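Local atomic coordinates of DNA processing protein DprA (Streptococcus pneumoniae, PDB entry 3UQZ), a protein that binds single-stranded DNA cooperatively during natural transformation, shields it from nucleases and helps load the RecA recombinase onto it. Residues A[199-202]-A[203-206]. Sequence-based numbering, arbitrary orientation.
Sequences QPLK and FHFP
Phe-203 lies alongside Leu-201, both side chains pointing the same way, and its CE2 rests 3.6 Å from Leu-201 CD2. Its CG is set between the backbone N and the carbonyl carbon (chi1 77°), which brings the phenyl ring back beside that leucine, while CD2 of His-204 packs on one of its faces near the rim. His-204 comes next. Its backbone N donates to Leu-201 O at 3.0 Å, closing a type I turn from Leu-201 to His-204; the N-H approaches from above the carbonyl plane. The imidazole then swings across Leu-201, whose CB sits almost on the ring normal, 3.7 Å from the centroid, a CH-pi contact. Phe-205 follows, its N reaching Lys-202 O at 3.4 Å in a weak bond. CG of Phe-205 stands anti to its carbonyl carbon (chi1 -55°), which sends the ring back toward Pro-200, the centre of an inverse gamma turn; Pro-200 CB meets Phe-205 CZ at the ring edge, 3.6 Å away. Tyr-173 touches both Pro-200 and this ring. Pro-206 CD lies beside Lys-202 O, the acceptor of that weak bond. These steps lead the loop after strand 189-192 into helix 204-215 of the Rossmann-like domain. The side-chain contact is mostly apolar and ring-based: the buried imidazole carries Leu-201 CB over one face and stacks with Tyr-194, while its ND1 is satisfied by a hydrogen bond with Gly-166 O.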
ATOM      1  N   GLN A 199     -35.045 -13.970  -8.715  1.00 37.11           N
ATOM      2  CA  GLN A 199     -33.861 -14.432  -9.436  1.00 36.41           C
ATOM      3  C   GLN A 199     -32.608 -13.544  -9.341  1.00 41.31           C
ATOM      4  O   GLN A 199     -32.736 -12.332  -9.142  1.00 40.79           O
ATOM      5  CB  GLN A 199     -34.241 -14.675 -10.923  1.00 37.33           C
ATOM      6  CG  GLN A 199     -35.225 -15.826 -11.157  1.00 29.61           C
ATOM      7  CD  GLN A 199     -34.745 -17.131 -10.589  1.00 47.38           C
ATOM      8  OE1 GLN A 199     -35.263 -17.598  -9.574  1.00 45.46           O
ATOM      9  NE2 GLN A 199     -33.737 -17.735 -11.214  1.00 37.28           N
ATOM     10  N   PRO A 200     -31.389 -14.118  -9.554  1.00 38.63           N
ATOM     11  CA  PRO A 200     -30.162 -13.295  -9.511  1.00 38.42           C
ATOM     12  C   PRO A 200     -29.989 -12.310 -10.690  1.00 43.11           C
ATOM     13  O   PRO A 200     -29.080 -12.453 -11.524  1.00 43.91           O
ATOM     14  CB  PRO A 200     -29.047 -14.346  -9.445  1.00 39.73           C
ATOM     15  CG  PRO A 200     -29.608 -15.529 -10.101  1.00 43.50           C
ATOM     16  CD  PRO A 200     -31.062 -15.542  -9.784  1.00 39.53           C
ATOM     17  N   LEU A 201     -30.851 -11.286 -10.736  1.00 38.45           N
ATOM     18  CA  LEU A 201     -30.832 -10.214 -11.735  1.00 37.85           C
ATOM     19  C   LEU A 201     -29.600  -9.348 -11.491  1.00 42.21           C
ATOM     20  O   LEU A 201     -29.250  -9.089 -10.335  1.00 41.70           O
ATOM     21  CB  LEU A 201     -32.125  -9.372 -11.605  1.00 37.70           C
ATOM     22  CG  LEU A 201     -33.354  -9.764 -12.467  1.00 41.88           C
ATOM     23  CD1 LEU A 201     -33.563 -11.267 -12.570  1.00 41.65           C
ATOM     24  CD2 LEU A 201     -34.617  -9.119 -11.936  1.00 43.97           C
ATOM     25  N   LYS A 202     -28.917  -8.933 -12.570  1.00 39.52           N
ATOM     26  CA  LYS A 202     -27.674  -8.148 -12.495  1.00 38.98           C
ATOM     27  C   LYS A 202     -27.671  -7.013 -11.486  1.00 42.31           C
ATOM     28  O   LYS A 202     -26.770  -6.968 -10.653  1.00 42.44           O
ATOM     29  CB  LYS A 202     -27.216  -7.680 -13.881  1.00 41.34           C
ATOM     30  CG  LYS A 202     -26.024  -8.469 -14.463  1.00 62.90           C
ATOM     31  CD  LYS A 202     -26.008 -10.007 -14.220  1.00 74.55           C
ATOM     32  CE  LYS A 202     -26.724 -10.853 -15.256  1.00 86.72           C
ATOM     33  NZ  LYS A 202     -26.666 -12.299 -14.904  1.00 99.17           N
ATOM     34  N   PHE A 203     -28.701  -6.141 -11.522  1.00 37.39           N
ATOM     35  CA  PHE A 203     -28.829  -4.966 -10.652  1.00 35.97           C
ATOM     36  C   PHE A 203     -28.983  -5.257  -9.153  1.00 38.00           C
ATOM     37  O   PHE A 203     -28.778  -4.355  -8.336  1.00 37.42           O
ATOM     38  CB  PHE A 203     -29.935  -4.022 -11.161  1.00 37.49           C
ATOM     39  CG  PHE A 203     -31.356  -4.447 -10.874  1.00 38.58           C
ATOM     40  CD1 PHE A 203     -32.054  -3.917  -9.794  1.00 41.14           C
ATOM     41  CD2 PHE A 203     -32.003  -5.366 -11.690  1.00 40.40           C
ATOM     42  CE1 PHE A 203     -33.370  -4.302  -9.533  1.00 41.61           C
ATOM     43  CE2 PHE A 203     -33.320  -5.749 -11.427  1.00 42.88           C
ATOM     44  CZ  PHE A 203     -33.996  -5.209 -10.353  1.00 40.63           C
ATOM     45  N   HIS A 204     -29.351  -6.506  -8.793  1.00 33.12           N
ATOM     46  CA  HIS A 204     -29.522  -6.953  -7.403  1.00 31.75           C
ATOM     47  C   HIS A 204     -28.215  -6.948  -6.621  1.00 35.36           C
ATOM     48  O   HIS A 204     -28.238  -6.747  -5.417  1.00 35.33           O
ATOM     49  CB  HIS A 204     -30.137  -8.362  -7.341  1.00 31.77           C
ATOM     50  CG  HIS A 204     -31.577  -8.444  -7.737  1.00 34.98           C
ATOM     51  ND1 HIS A 204     -32.260  -9.641  -7.691  1.00 36.78           N
ATOM     52  CD2 HIS A 204     -32.420  -7.476  -8.173  1.00 36.67           C
ATOM     53  CE1 HIS A 204     -33.495  -9.368  -8.079  1.00 36.27           C
ATOM     54  NE2 HIS A 204     -33.636  -8.077  -8.391  1.00 36.64           N
ATOM     55  N   PHE A 205     -27.089  -7.183  -7.303  1.00 32.01           N
ATOM     56  CA  PHE A 205     -25.757  -7.269  -6.712  1.00 31.87           C
ATOM     57  C   PHE A 205     -25.137  -5.949  -6.270  1.00 36.53           C
ATOM     58  O   PHE A 205     -24.838  -5.853  -5.077  1.00 37.37           O
ATOM     59  CB  PHE A 205     -24.852  -8.222  -7.502  1.00 33.38           C
ATOM     60  CG  PHE A 205     -25.519  -9.579  -7.606  1.00 34.89           C
ATOM     61  CD1 PHE A 205     -25.494 -10.467  -6.535  1.00 37.40           C
ATOM     62  CD2 PHE A 205     -26.266  -9.921  -8.731  1.00 37.31           C
ATOM     63  CE1 PHE A 205     -26.165 -11.689  -6.604  1.00 38.97           C
ATOM     64  CE2 PHE A 205     -26.938 -11.147  -8.798  1.00 40.40           C
ATOM     65  CZ  PHE A 205     -26.878 -12.024  -7.738  1.00 38.53           C
ATOM     66  N   PRO A 206     -25.043  -4.884  -7.120  1.00 31.98           N
ATOM     67  CA  PRO A 206     -24.573  -3.579  -6.609  1.00 31.18           C
ATOM     68  C   PRO A 206     -25.473  -3.053  -5.487  1.00 36.46           C
ATOM     69  O   PRO A 206     -24.967  -2.436  -4.550  1.00 38.42           O
ATOM     70  CB  PRO A 206     -24.666  -2.666  -7.835  1.00 32.43           C
ATOM     71  CG  PRO A 206     -24.632  -3.577  -8.988  1.00 36.62           C
ATOM     72  CD  PRO A 206     -25.374  -4.792  -8.559  1.00 32.55           C
TER